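Local coordinates for protein 2-hydroxyisobutanoyl-CoA mutase large subunit (Aquincola tertiaricarbonis, PDB 4R3U) that catalyses, together with a small cobalamin-binding subunit, the interconversion of 2-hydroxyisobutyryl-CoA and (S)-3-hydroxybutyryl-CoA, at residues 105-109 and 504-508; 112-117 and 388-394; 131-135 and 178-182; 349-355 and 379-385. All coordinates share one frame; numbering follows the deposited sequence.

Contact 1. Residues 105-109 and 504-508; sequences GTGED and RQISR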
# COMPACT_ATOMS: atom_id res chain seq x y z
N GLY A 105 8.00 -2.35 29.90
CA GLY A 105 8.82 -2.76 31.03
C GLY A 105 9.64 -1.63 31.58
O GLY A 105 9.15 -0.50 31.73
N THR A 106 10.91 -1.93 31.88
CA THR A 106 11.89 -0.98 32.41
C THR A 106 12.72 -0.39 31.25
O THR A 106 12.59 -0.84 30.10
CB THR A 106 12.75 -1.65 33.51
OG1 THR A 106 13.62 -2.63 32.96
CG2 THR A 106 11.92 -2.22 34.68
N GLY A 107 13.55 0.60 31.56
CA GLY A 107 14.44 1.26 30.61
C GLY A 107 15.21 0.29 29.74
O GLY A 107 15.20 0.42 28.51
N GLU A 108 15.81 -0.74 30.39
CA GLU A 108 16.58 -1.84 29.78
C GLU A 108 15.80 -2.58 28.73
O GLU A 108 16.35 -2.92 27.69
CB GLU A 108 17.01 -2.85 30.85
CG GLU A 108 17.96 -2.29 31.89
CD GLU A 108 17.29 -1.86 33.18
OE1 GLU A 108 16.11 -1.45 33.14
OE2 GLU A 108 17.95 -1.96 34.24
N ASP A 109 14.50 -2.85 29.01
CA ASP A 109 13.60 -3.55 28.11
C ASP A 109 13.37 -2.76 26.80
O ASP A 109 13.58 -3.30 25.70
CB ASP A 109 12.28 -3.92 28.83
CG ASP A 109 12.48 -4.79 30.06
OD1 ASP A 109 13.38 -5.66 30.03
OD2 ASP A 109 11.73 -4.61 31.05
N ARG A 504 11.21 -5.26 39.72
CA ARG A 504 12.46 -4.74 39.16
C ARG A 504 12.54 -3.20 39.20
O ARG A 504 13.56 -2.64 39.60
CB ARG A 504 12.65 -5.26 37.73
CG ARG A 504 13.13 -6.72 37.67
CD ARG A 504 13.66 -7.11 36.27
NE ARG A 504 12.60 -7.21 35.26
CZ ARG A 504 12.35 -6.32 34.30
NH1 ARG A 504 13.12 -5.26 34.16
NH2 ARG A 504 11.33 -6.50 33.46
N GLN A 505 11.45 -2.54 38.80
CA GLN A 505 11.31 -1.09 38.74
C GLN A 505 11.29 -0.44 40.13
O GLN A 505 12.05 0.51 40.33
CB GLN A 505 10.07 -0.71 37.90
CG GLN A 505 9.81 0.77 37.73
CD GLN A 505 10.86 1.54 36.98
OE1 GLN A 505 11.54 1.03 36.07
NE2 GLN A 505 10.95 2.81 37.31
N ILE A 506 10.49 -0.97 41.09
CA ILE A 506 10.41 -0.44 42.47
C ILE A 506 11.79 -0.52 43.15
O ILE A 506 12.22 0.44 43.79
CB ILE A 506 9.32 -1.11 43.34
CG1 ILE A 506 8.01 -1.49 42.58
CG2 ILE A 506 9.04 -0.35 44.64
CD1 ILE A 506 7.15 -0.46 42.07
N SER A 507 12.49 -1.66 42.96
CA SER A 507 13.83 -1.93 43.49
C SER A 507 14.76 -0.76 43.23
O SER A 507 15.42 -0.30 44.17
CB SER A 507 14.41 -3.19 42.85
OG SER A 507 13.68 -4.33 43.26
N ARG A 508 14.80 -0.26 41.96
CA ARG A 508 15.62 0.87 41.53
C ARG A 508 15.13 2.19 42.11
O ARG A 508 15.97 2.97 42.58
CB ARG A 508 15.69 0.95 40.00
CG ARG A 508 16.55 2.10 39.47
CD ARG A 508 17.26 1.74 38.20
NE ARG A 508 16.30 1.50 37.13
CZ ARG A 508 16.51 0.72 36.08
NH1 ARG A 508 15.56 0.53 35.18
NH2 ARG A 508 17.67 0.10 35.94
O HOH W 1 12.89 1.84 34.12
O HOH W 2 15.89 -4.29 35.65
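Thr106, immediately before helix 107-119, sends its side chain toward Arg504, Gln505 and Arg508 of helix 501-515. Its CB lies 3.7 Å from Arg504 NH1, and from there the two branches part. CG2, beside the backbone N, lies against the same Arg504 NH1 (3.3 Å) and touches OE1 of Gln505. OG1, held between the backbone N and the carbonyl carbon (chi1 70°), takes a bent hydrogen bond from Arg504 NH1 (2.9 Å), lying in the plane of that guanidinium, and donates its own proton to Glu108 OE1. Glu108 is in turn gripped end-on by Arg508: NH1 reaches OE1 at 2.9 Å and NH2 reaches OE2 at 2.7 Å, with carboxylate and guanidinium planes 24° apart. Thr106 OG1 and Arg508 NH1 come to OE1 from opposite faces. Asp109 offers the syn lone pair of OD2 to Arg504 NH2 (3.1 Å), while the same oxygen accepts from Thr106 N on its anti side, tilted out of the carboxylate plane. An asparagine here would probably leave Arg504 NH2 without this charge partner and weaken the grip on Thr106 N. Asp498 also pairs with Arg504 NH2, and Asp160 with Arg508 NE and Gln505 NE2. With two carboxylate-guanidinium pairs spanning a partly buried interface, the start of the helix after barrel strand 97-102 is tied to helix 501-515 by charge and hydrogen bonds more than by apolar packing.

Contact 2. Residues 112-117 and 388-394; sequences KRFKYL and PTEDAMK. With 5AD (5'-deoxyadenosine), chain G.
Arg113 and Pro388 supply the main hydrogen bonds: NH1 and NH2 both close on the carbonyl O of Pro388, each at 2.9 Å and both in the guanidinium plane. NH1 arrives in the carbonyl plane on a lone pair, whereas NH2 stands well above it. A weak hydrogen bond runs from Tyr116 OH to Glu390 O (3.3 Å). Charges meet less directly: Lys112 NZ, Arg113 NE and Glu390 OE2 converge on a single water, which accepts from both nitrogens and donates to the carboxylate. The two helices, 107-119 and 390-405, follow the adjacent parallel strands 97-102 and 375-377 of the TIM barrel; the axes of 112-117 and 390-394 approach to 11.0 Å, with their N-to-C directions 38° apart. Thr389 is the N-cap of the second helix, its OG1 accepting from Ala392 N. Stacking comes from Tyr116 and Glu390. With Tyr116 CG anti to the backbone N (chi1 172°), the ring lies against Glu390, whose CB makes a CH-pi contact over one face (3.8 Å to the centroid) while the carboxylate lies nearly parallel to the ring. Replacing Tyr116 by alanine would probably strip Glu390 of this flat support, leaving its chain freer to turn. Among the apolar contacts, Leu117 CD2 meets Met393 CB at 3.6 Å, and on the ligand side the Pro388 ring packs by CG and CD against the adenine of 5'-deoxyadenosine.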
# COMPACT_ATOMS: atom_id res chain seq x y z
N LYS A 112 16.53 -2.36 24.52
CA LYS A 112 16.74 -3.54 23.68
C LYS A 112 15.92 -3.36 22.36
O LYS A 112 16.47 -3.58 21.27
CB LYS A 112 16.33 -4.83 24.45
CG LYS A 112 16.54 -6.14 23.67
CD LYS A 112 15.70 -7.30 24.23
CE LYS A 112 14.46 -7.67 23.41
NZ LYS A 112 13.20 -7.02 23.89
N ARG A 113 14.64 -2.92 22.48
CA ARG A 113 13.77 -2.63 21.32
C ARG A 113 14.31 -1.46 20.47
O ARG A 113 14.26 -1.55 19.25
CB ARG A 113 12.31 -2.36 21.76
CG ARG A 113 11.30 -2.21 20.61
CD ARG A 113 11.17 -3.44 19.70
NE ARG A 113 10.45 -4.50 20.39
CZ ARG A 113 9.15 -4.69 20.29
NH1 ARG A 113 8.56 -5.64 20.99
NH2 ARG A 113 8.40 -3.88 19.55
N PHE A 114 14.86 -0.37 21.10
CA PHE A 114 15.49 0.75 20.36
C PHE A 114 16.55 0.19 19.42
O PHE A 114 16.55 0.49 18.23
CB PHE A 114 16.16 1.78 21.30
CG PHE A 114 15.23 2.69 22.06
CD1 PHE A 114 13.89 2.83 21.69
CD2 PHE A 114 15.68 3.40 23.17
CE1 PHE A 114 13.03 3.67 22.41
CE2 PHE A 114 14.84 4.28 23.85
CZ PHE A 114 13.51 4.39 23.48
N LYS A 115 17.44 -0.64 19.98
CA LYS A 115 18.56 -1.29 19.29
C LYS A 115 18.10 -2.18 18.15
O LYS A 115 18.65 -2.08 17.05
CB LYS A 115 19.50 -1.98 20.28
CG LYS A 115 20.15 -0.96 21.21
CD LYS A 115 20.90 -1.57 22.37
CE LYS A 115 21.77 -0.54 23.05
NZ LYS A 115 22.17 -0.99 24.41
N TYR A 116 17.02 -2.98 18.38
CA TYR A 116 16.41 -3.81 17.35
C TYR A 116 15.90 -2.94 16.19
O TYR A 116 16.16 -3.24 15.01
CB TYR A 116 15.24 -4.62 17.93
CG TYR A 116 14.47 -5.35 16.86
CD1 TYR A 116 14.94 -6.55 16.33
CD2 TYR A 116 13.30 -4.80 16.32
CE1 TYR A 116 14.25 -7.21 15.30
CE2 TYR A 116 12.62 -5.44 15.28
CZ TYR A 116 13.09 -6.65 14.79
OH TYR A 116 12.41 -7.31 13.80
N LEU A 117 15.10 -1.90 16.53
CA LEU A 117 14.49 -0.94 15.60
C LEU A 117 15.55 -0.22 14.79
O LEU A 117 15.38 -0.07 13.58
CB LEU A 117 13.58 0.05 16.36
CG LEU A 117 12.31 -0.53 17.00
CD1 LEU A 117 11.64 0.48 17.87
CD2 LEU A 117 11.34 -1.08 15.94
N PRO A 388 3.22 -3.59 19.89
CA PRO A 388 3.84 -4.45 18.86
C PRO A 388 4.99 -5.39 19.17
O PRO A 388 5.81 -5.15 20.06
CB PRO A 388 4.22 -3.45 17.76
CG PRO A 388 4.41 -2.20 18.49
CD PRO A 388 3.32 -2.18 19.50
N THR A 389 5.07 -6.44 18.34
CA THR A 389 6.15 -7.40 18.33
C THR A 389 7.24 -6.82 17.44
O THR A 389 7.04 -5.84 16.71
CB THR A 389 5.68 -8.77 17.77
OG1 THR A 389 5.22 -8.62 16.42
CG2 THR A 389 4.65 -9.44 18.65
N GLU A 390 8.40 -7.44 17.49
CA GLU A 390 9.53 -7.08 16.66
C GLU A 390 9.18 -7.24 15.19
O GLU A 390 9.36 -6.29 14.44
CB GLU A 390 10.73 -7.95 17.03
CG GLU A 390 11.33 -7.56 18.36
CD GLU A 390 12.62 -8.28 18.70
OE1 GLU A 390 12.80 -9.41 18.21
OE2 GLU A 390 13.44 -7.71 19.45
N ASP A 391 8.58 -8.37 14.79
CA ASP A 391 8.17 -8.65 13.40
C ASP A 391 7.20 -7.62 12.83
O ASP A 391 7.33 -7.24 11.69
CB ASP A 391 7.58 -10.07 13.25
CG ASP A 391 8.55 -11.23 13.32
OD1 ASP A 391 9.77 -11.02 13.08
OD2 ASP A 391 8.08 -12.38 13.54
N ALA A 392 6.22 -7.20 13.64
CA ALA A 392 5.21 -6.21 13.29
C ALA A 392 5.88 -4.85 13.03
O ALA A 392 5.58 -4.21 12.03
CB ALA A 392 4.19 -6.11 14.41
N MET A 393 6.83 -4.45 13.90
CA MET A 393 7.59 -3.22 13.74
C MET A 393 8.50 -3.28 12.55
O MET A 393 8.58 -2.31 11.80
CB MET A 393 8.32 -2.81 15.02
CG MET A 393 7.39 -2.25 16.10
SD MET A 393 6.53 -0.70 15.67
CE MET A 393 4.98 -1.30 14.94
N LYS A 394 9.14 -4.43 12.32
CA LYS A 394 10.02 -4.70 11.17
C LYS A 394 9.22 -4.48 9.87
O LYS A 394 9.69 -3.76 8.99
CB LYS A 394 10.55 -6.12 11.25
CG LYS A 394 11.94 -6.30 10.65
CD LYS A 394 12.21 -7.69 10.06
CE LYS A 394 11.86 -8.90 10.89
NZ LYS A 394 12.20 -10.16 10.16
N1 5AD G . 5.07 0.21 21.61
C2 5AD G . 4.73 0.52 20.29
N3 5AD G . 3.52 1.22 20.04
C4 5AD G . 2.78 1.65 21.08
N9 5AD G . 1.62 2.31 21.15
C8 5AD G . 1.37 2.55 22.44
N7 5AD G . 2.30 1.98 23.18
C5 5AD G . 3.19 1.43 22.35
C6 5AD G . 4.31 0.74 22.59
N6 5AD G . 4.59 0.53 23.87
C1' 5AD G . 0.86 3.02 20.10
C2' 5AD G . 0.19 2.17 19.08
C3' 5AD G . -1.04 3.01 18.76
C4' 5AD G . -0.97 4.24 19.65
C5' 5AD G . -2.35 4.54 20.24
O4' 5AD G . -0.18 3.79 20.72
O2' 5AD G . 1.02 2.11 17.91
O3' 5AD G . -1.02 3.36 17.36
O HOH W 3 12.82 -6.02 21.28

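Contact 3. Residues 131-135 and 178-182; sequences MPTLM and TINPS. With 3KK (S-{(3R,5R,9R)-1-[(2R,3S,4R,5R)-5-(6-amino-9H-purin-9-yl)-4-hydroxy-3-(phosphonooxy)tetrahydrofuran-2-yl]-3,5,9-trihydroxy-8,8-dimethyl-3,5-dioxido-10,14-dioxo-2,4,6-trioxa-11,15-diaza-3lambda~5~,5lambda~5~-diphosphaheptadecan-17-yl} 2-hydroxy-2-methylpropanethioate), chain F.
Leu134 and Ile179 bring their CA atoms to 6.1 Å, the nearest CA pair between the short helix 131-135 and the loop that leaves strand 175-178. The loop is irregular and bends through Asn180 and Pro181 to Ser182, the residue just before helix 183-196, so that it passes close to the carbonyl groups of Thr133 and Leu134. Those carbonyls are the polar part of the contact. Ser182 OG lies 2.9 Å from Thr133 O and may donate to it, though the same proton has another acceptor within range. A buried water donates to Leu134 O (2.8 Å), accepts from Asn180 N (3.1 Å) and sits close to Ser182 OG as well. Ser182 holds OG between its backbone N and carbonyl carbon (chi1 56°), which turns the hydroxyl to the helix. The side chains fill in around this. Pro181 sets CG against Leu134 O at 3.2 Å. Leu134 reaches with CD2 to the carbonyl O of Thr178 (3.3 Å) and also touches cobalamin. Ile179 CD1 meets Thr133 CG2 at 3.9 Å, the two side chains crossing at about a right angle. At the pocket end, Thr178 packs against the thioester region of the bound acyl-CoA while its OG1 is hydrogen-bonded to Asp128, a residue inferred to matter for stereospecificity. The water satisfies Leu134 O and the Ser182 hydroxyl may do the same for Thr133 O, all in a buried place that links a wall of the cobalamin site with a residue of the substrate pocket.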
# COMPACT_ATOMS: atom_id res chain seq x y z
N MET A 131 1.21 4.17 31.99
CA MET A 131 0.23 5.02 32.62
C MET A 131 0.73 5.73 33.85
O MET A 131 0.56 6.94 33.90
CB MET A 131 -1.09 4.28 32.87
CG MET A 131 -1.80 3.82 31.61
SD MET A 131 -1.78 5.03 30.26
CE MET A 131 -2.83 6.31 30.85
N PRO A 132 1.40 5.06 34.83
CA PRO A 132 1.92 5.81 36.00
C PRO A 132 2.77 7.03 35.60
O PRO A 132 2.50 8.15 36.05
CB PRO A 132 2.72 4.76 36.78
CG PRO A 132 2.05 3.48 36.43
CD PRO A 132 1.65 3.61 34.99
N THR A 133 3.73 6.82 34.68
CA THR A 133 4.65 7.83 34.16
C THR A 133 3.90 8.97 33.45
O THR A 133 4.21 10.14 33.67
CB THR A 133 5.73 7.14 33.29
OG1 THR A 133 6.37 6.15 34.08
CG2 THR A 133 6.76 8.10 32.72
N LEU A 134 2.92 8.61 32.60
CA LEU A 134 2.08 9.54 31.85
C LEU A 134 1.23 10.41 32.79
O LEU A 134 1.04 11.61 32.53
CB LEU A 134 1.18 8.78 30.87
CG LEU A 134 1.87 8.16 29.62
CD1 LEU A 134 0.90 7.26 28.85
CD2 LEU A 134 2.50 9.23 28.72
N MET A 135 0.76 9.80 33.88
CA MET A 135 -0.10 10.39 34.89
C MET A 135 0.64 11.07 36.06
O MET A 135 0.01 11.64 36.93
CB MET A 135 -1.15 9.35 35.37
CG MET A 135 -2.05 8.83 34.27
SD MET A 135 -2.74 10.10 33.19
CE MET A 135 -4.14 10.78 34.16
N THR A 178 7.04 10.51 24.15
CA THR A 178 5.58 10.72 24.11
C THR A 178 5.12 10.94 25.56
O THR A 178 4.49 10.07 26.18
CB THR A 178 4.88 9.56 23.46
OG1 THR A 178 5.48 9.35 22.20
CG2 THR A 178 3.40 9.78 23.33
N ILE A 179 5.48 12.10 26.10
CA ILE A 179 5.23 12.46 27.47
C ILE A 179 4.46 13.79 27.49
O ILE A 179 4.68 14.64 26.63
CB ILE A 179 6.58 12.46 28.27
CG1 ILE A 179 6.36 12.49 29.82
CG2 ILE A 179 7.56 13.53 27.78
CD1 ILE A 179 6.04 11.16 30.46
N ASN A 180 3.48 13.91 28.39
CA ASN A 180 2.61 15.07 28.40
C ASN A 180 2.54 15.91 29.70
O ASN A 180 3.36 16.81 29.82
CB ASN A 180 1.25 14.75 27.75
CG ASN A 180 1.40 14.32 26.31
OD1 ASN A 180 1.59 15.14 25.44
ND2 ASN A 180 1.35 13.02 26.04
N PRO A 181 1.62 15.68 30.69
CA PRO A 181 1.63 16.55 31.88
C PRO A 181 2.94 16.53 32.69
O PRO A 181 3.24 17.51 33.40
CB PRO A 181 0.43 16.05 32.70
CG PRO A 181 0.15 14.69 32.20
CD PRO A 181 0.54 14.67 30.77
N SER A 182 3.72 15.45 32.59
CA SER A 182 5.00 15.30 33.29
C SER A 182 6.18 15.41 32.30
O SER A 182 7.30 14.98 32.60
CB SER A 182 5.04 13.98 34.05
OG SER A 182 4.81 12.89 33.17
C4 3KK F . 0.20 7.85 22.37
C3 3KK F . 0.80 7.69 20.98
C2 3KK F . -0.29 7.43 19.96
O3 3KK F . 1.67 6.56 21.03
C1 3KK F . 1.62 8.91 20.55
O1 3KK F . 1.24 10.07 20.77
S1P 3KK F . 3.12 8.49 19.72
C2P 3KK F . 3.87 10.11 19.38
C3P 3KK F . 5.30 9.93 18.93
N4P 3KK F . 5.82 11.24 18.58
C5P 3KK F . 6.85 11.40 17.73
O5P 3KK F . 7.45 10.47 17.19
C6P 3KK F . 7.21 12.87 17.50
C7P 3KK F . 8.46 13.02 16.64
N8P 3KK F . 8.71 14.44 16.37
C9P 3KK F . 9.86 14.85 15.80
O9P 3KK F . 10.76 14.07 15.51
CAP 3KK F . 10.03 16.38 15.63
OAP 3KK F . 9.47 17.12 16.74
CBP 3KK F . 9.69 16.98 14.22
CDP 3KK F . 10.13 18.45 14.15
CEP 3KK F . 8.18 16.93 13.94
CCP 3KK F . 10.45 16.23 13.10
O6A 3KK F . 11.85 16.21 13.43
P2A 3KK F . 12.91 15.23 12.79
O4A 3KK F . 12.35 13.87 12.70
O5A 3KK F . 14.19 15.42 13.52
O3A 3KK F . 12.99 15.83 11.29
P1A 3KK F . 13.59 17.29 10.82
O1A 3KK F . 13.68 18.25 11.95
O2A 3KK F . 12.84 17.69 9.62
O5B 3KK F . 15.05 16.76 10.35
C5B 3KK F . 16.21 16.72 11.23
C4B 3KK F . 17.31 17.65 10.69
O4B 3KK F . 17.53 17.46 9.25
C3B 3KK F . 16.94 19.11 10.88
O3B 3KK F . 18.15 19.84 11.21
P3B 3KK F . 18.42 20.49 12.66
O8A 3KK F . 17.30 21.44 12.81
O7A 3KK F . 18.41 19.31 13.56
O9A 3KK F . 19.76 21.10 12.47
C2B 3KK F . 16.42 19.53 9.51
O2B 3KK F . 16.57 20.93 9.28
C1B 3KK F . 17.29 18.71 8.58
N9A 3KK F . 16.62 18.42 7.27
C8A 3KK F . 15.52 17.71 7.04
N7A 3KK F . 15.28 17.73 5.73
C5A 3KK F . 16.25 18.44 5.14
C4A 3KK F . 17.09 18.87 6.11
N3A 3KK F . 18.18 19.62 5.82
C2A 3KK F . 18.48 19.97 4.48
N1A 3KK F . 17.57 19.49 3.49
C6A 3KK F . 16.49 18.77 3.85
N6A 3KK F . 15.63 18.32 2.93
O HOH W 4 3.21 12.75 31.22

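Contact 4. Residues 349-355 and 379-385; sequences LTKPQYM and NGYDEAF. With 5AD (5'-deoxyadenosine), chain G.
Glu383 rests its CB on CD1 of Leu349 (3.5 Å) while its carboxylate holds the ribose of 5'-deoxyadenosine: OE2 accepts from O2' at 3.1 Å and, weakly, from O3'. CG is anti to the backbone N (chi1 -175°) and the chain then bends, carrying the acid away from Leu349. The backbone O of Glu383 bonds to cobalamin. Leu349 CD1 also touches CB of Asn379, whose amide is fixed by Gln343 and Thr344. Both segments are loops after neighbouring parallel strands, 340-344 and 375-377, at the C-terminal end of the TIM barrel, where active sites of this fold lie. Next outward, a water donates to Thr350 O and Tyr381 O and accepts from Ala384 N, and Ala384 CB packs on Lys351 N at 3.5 Å. Lys351 lays CG over one face of the Phe385 ring (CH-pi, 3.9 Å to the centroid). Behind these stands an aromatic cluster: Tyr354 touches Phe385 CE1 with its CB (3.6 Å), and Tyr381 CD1 comes to the edge of the Tyr354 ring. Met355 places SD squarely over the Tyr381 ring, 3.5 Å from its centroid, a Met-aromatic contact, and packs on Met395 of the second subunit.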
# COMPACT_ATOMS: atom_id res chain seq x y z
N LEU A 349 -7.45 0.17 11.67
CA LEU A 349 -6.93 -1.18 11.73
C LEU A 349 -7.84 -2.12 12.50
O LEU A 349 -8.52 -1.70 13.44
CB LEU A 349 -5.48 -1.19 12.24
CG LEU A 349 -4.48 -0.20 11.57
CD1 LEU A 349 -3.08 -0.44 12.05
CD2 LEU A 349 -4.45 -0.36 10.07
N THR A 350 -7.86 -3.39 12.09
CA THR A 350 -8.76 -4.42 12.64
C THR A 350 -8.12 -5.61 13.34
O THR A 350 -6.98 -5.95 13.07
CB THR A 350 -9.73 -4.94 11.53
OG1 THR A 350 -8.98 -5.62 10.55
CG2 THR A 350 -10.53 -3.83 10.85
N LYS A 351 -8.89 -6.23 14.26
CA LYS A 351 -8.59 -7.47 14.95
C LYS A 351 -8.93 -8.60 13.93
O LYS A 351 -8.01 -9.35 13.59
CB LYS A 351 -9.37 -7.62 16.28
CG LYS A 351 -8.91 -8.81 17.16
CD LYS A 351 -9.60 -8.81 18.53
CE LYS A 351 -9.21 -9.98 19.41
NZ LYS A 351 -7.92 -9.78 20.14
N PRO A 352 -10.14 -8.68 13.32
CA PRO A 352 -10.33 -9.72 12.28
C PRO A 352 -9.45 -9.45 11.06
O PRO A 352 -9.21 -8.27 10.71
CB PRO A 352 -11.82 -9.59 11.92
CG PRO A 352 -12.21 -8.25 12.32
CD PRO A 352 -11.37 -7.88 13.50
N GLN A 353 -8.92 -10.52 10.44
CA GLN A 353 -8.09 -10.45 9.24
C GLN A 353 -6.95 -9.44 9.38
O GLN A 353 -6.64 -8.70 8.43
CB GLN A 353 -8.97 -10.13 8.01
CG GLN A 353 -10.08 -11.14 7.77
CD GLN A 353 -10.74 -10.88 6.45
OE1 GLN A 353 -11.96 -10.70 6.37
NE2 GLN A 353 -9.94 -10.95 5.39
N TYR A 354 -6.33 -9.40 10.59
CA TYR A 354 -5.27 -8.45 10.94
C TYR A 354 -4.18 -8.20 9.90
O TYR A 354 -3.73 -7.06 9.82
CB TYR A 354 -4.68 -8.70 12.36
CG TYR A 354 -3.76 -9.90 12.44
CD1 TYR A 354 -4.27 -11.17 12.66
CD2 TYR A 354 -2.38 -9.77 12.25
CE1 TYR A 354 -3.44 -12.30 12.64
CE2 TYR A 354 -1.54 -10.89 12.23
CZ TYR A 354 -2.08 -12.15 12.43
OH TYR A 354 -1.28 -13.27 12.46
N MET A 355 -3.73 -9.23 9.10
CA MET A 355 -2.66 -8.99 8.09
C MET A 355 -3.02 -7.99 7.01
O MET A 355 -2.15 -7.39 6.39
CB MET A 355 -2.07 -10.26 7.48
CG MET A 355 -1.04 -10.96 8.34
SD MET A 355 0.33 -10.02 9.05
CE MET A 355 1.37 -9.68 7.62
N ASN A 379 2.01 1.94 11.81
CA ASN A 379 1.52 1.00 12.81
C ASN A 379 1.81 -0.44 12.43
O ASN A 379 2.09 -0.70 11.26
CB ASN A 379 0.02 1.20 13.08
CG ASN A 379 -0.33 2.58 13.53
OD1 ASN A 379 0.42 3.22 14.27
ND2 ASN A 379 -1.46 3.07 13.05
N GLY A 380 1.79 -1.33 13.44
CA GLY A 380 1.98 -2.76 13.27
C GLY A 380 0.64 -3.39 12.89
O GLY A 380 -0.42 -2.84 13.22
N TYR A 381 0.70 -4.58 12.19
CA TYR A 381 -0.49 -5.31 11.79
C TYR A 381 -1.27 -5.83 13.00
O TYR A 381 -2.46 -6.12 12.89
CB TYR A 381 -0.17 -6.43 10.78
CG TYR A 381 0.99 -7.32 11.20
CD1 TYR A 381 0.87 -8.19 12.29
CD2 TYR A 381 2.17 -7.34 10.47
CE1 TYR A 381 1.92 -9.03 12.66
CE2 TYR A 381 3.23 -8.18 10.84
CZ TYR A 381 3.10 -9.03 11.93
OH TYR A 381 4.15 -9.86 12.26
N ASP A 382 -0.60 -5.88 14.17
CA ASP A 382 -1.14 -6.34 15.45
C ASP A 382 -1.74 -5.20 16.32
O ASP A 382 -2.00 -5.40 17.52
CB ASP A 382 -0.07 -7.16 16.22
CG ASP A 382 1.30 -6.55 16.52
OD1 ASP A 382 1.54 -5.37 16.16
OD2 ASP A 382 2.14 -7.25 17.13
N GLU A 383 -2.02 -4.04 15.71
CA GLU A 383 -2.56 -2.85 16.38
C GLU A 383 -3.78 -3.10 17.27
O GLU A 383 -3.83 -2.60 18.38
CB GLU A 383 -2.83 -1.74 15.34
CG GLU A 383 -3.29 -0.41 15.92
CD GLU A 383 -2.34 0.38 16.80
OE1 GLU A 383 -2.86 1.10 17.67
OE2 GLU A 383 -1.11 0.35 16.58
N ALA A 384 -4.76 -3.88 16.79
CA ALA A 384 -5.99 -4.11 17.55
C ALA A 384 -5.87 -5.16 18.67
O ALA A 384 -6.81 -5.34 19.45
CB ALA A 384 -7.13 -4.41 16.61
N PHE A 385 -4.71 -5.81 18.79
CA PHE A 385 -4.46 -6.82 19.82
C PHE A 385 -3.64 -6.31 21.00
O PHE A 385 -4.08 -6.41 22.14
CB PHE A 385 -3.75 -8.02 19.23
CG PHE A 385 -4.50 -8.80 18.19
CD1 PHE A 385 -4.58 -8.33 16.88
CD2 PHE A 385 -5.00 -10.06 18.48
CE1 PHE A 385 -5.24 -9.07 15.90
CE2 PHE A 385 -5.66 -10.81 17.50
CZ PHE A 385 -5.77 -10.30 16.22
N1 5AD G . 5.07 0.21 21.61
C2 5AD G . 4.73 0.52 20.29
N3 5AD G . 3.52 1.22 20.04
C4 5AD G . 2.78 1.65 21.08
N9 5AD G . 1.62 2.31 21.15
C8 5AD G . 1.37 2.55 22.44
N7 5AD G . 2.30 1.98 23.18
C5 5AD G . 3.19 1.43 22.35
C6 5AD G . 4.31 0.74 22.59
N6 5AD G . 4.59 0.53 23.87
C1' 5AD G . 0.86 3.02 20.10
C2' 5AD G . 0.19 2.17 19.08
C3' 5AD G . -1.04 3.01 18.76
C4' 5AD G . -0.97 4.24 19.65
C5' 5AD G . -2.35 4.54 20.24
O4' 5AD G . -0.18 3.79 20.72
O2' 5AD G . 1.02 2.11 17.91
O3' 5AD G . -1.02 3.36 17.36
O HOH W 5 -4.51 -5.50 14.56
O HOH W 6 -7.47 -7.34 21.18

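Along the chain, contact 1 spans the other three; contact 2 brackets contacts 3 and 4, which follow one after the other. Contacts 1 and 2 share helix 107-119, with centres 19 Å apart. Contacts 2 and 4, centres 16 Å apart, touch directly through Thr389 N and Asp382 OD2, and both meet 5'-deoxyadenosine. Contact 3 follows strands 125-128 and 175-178, about 26 Å from contact 4 between centres; there Leu134 touches cobalamin, which contact 4 also meets, and Thr178 the acyl-CoA. Contacts 1 and 2 thus fasten helix 107-119 to two later helices, while contacts 3 and 4 join segments that follow barrel strands and line the cofactor and substrate pockets.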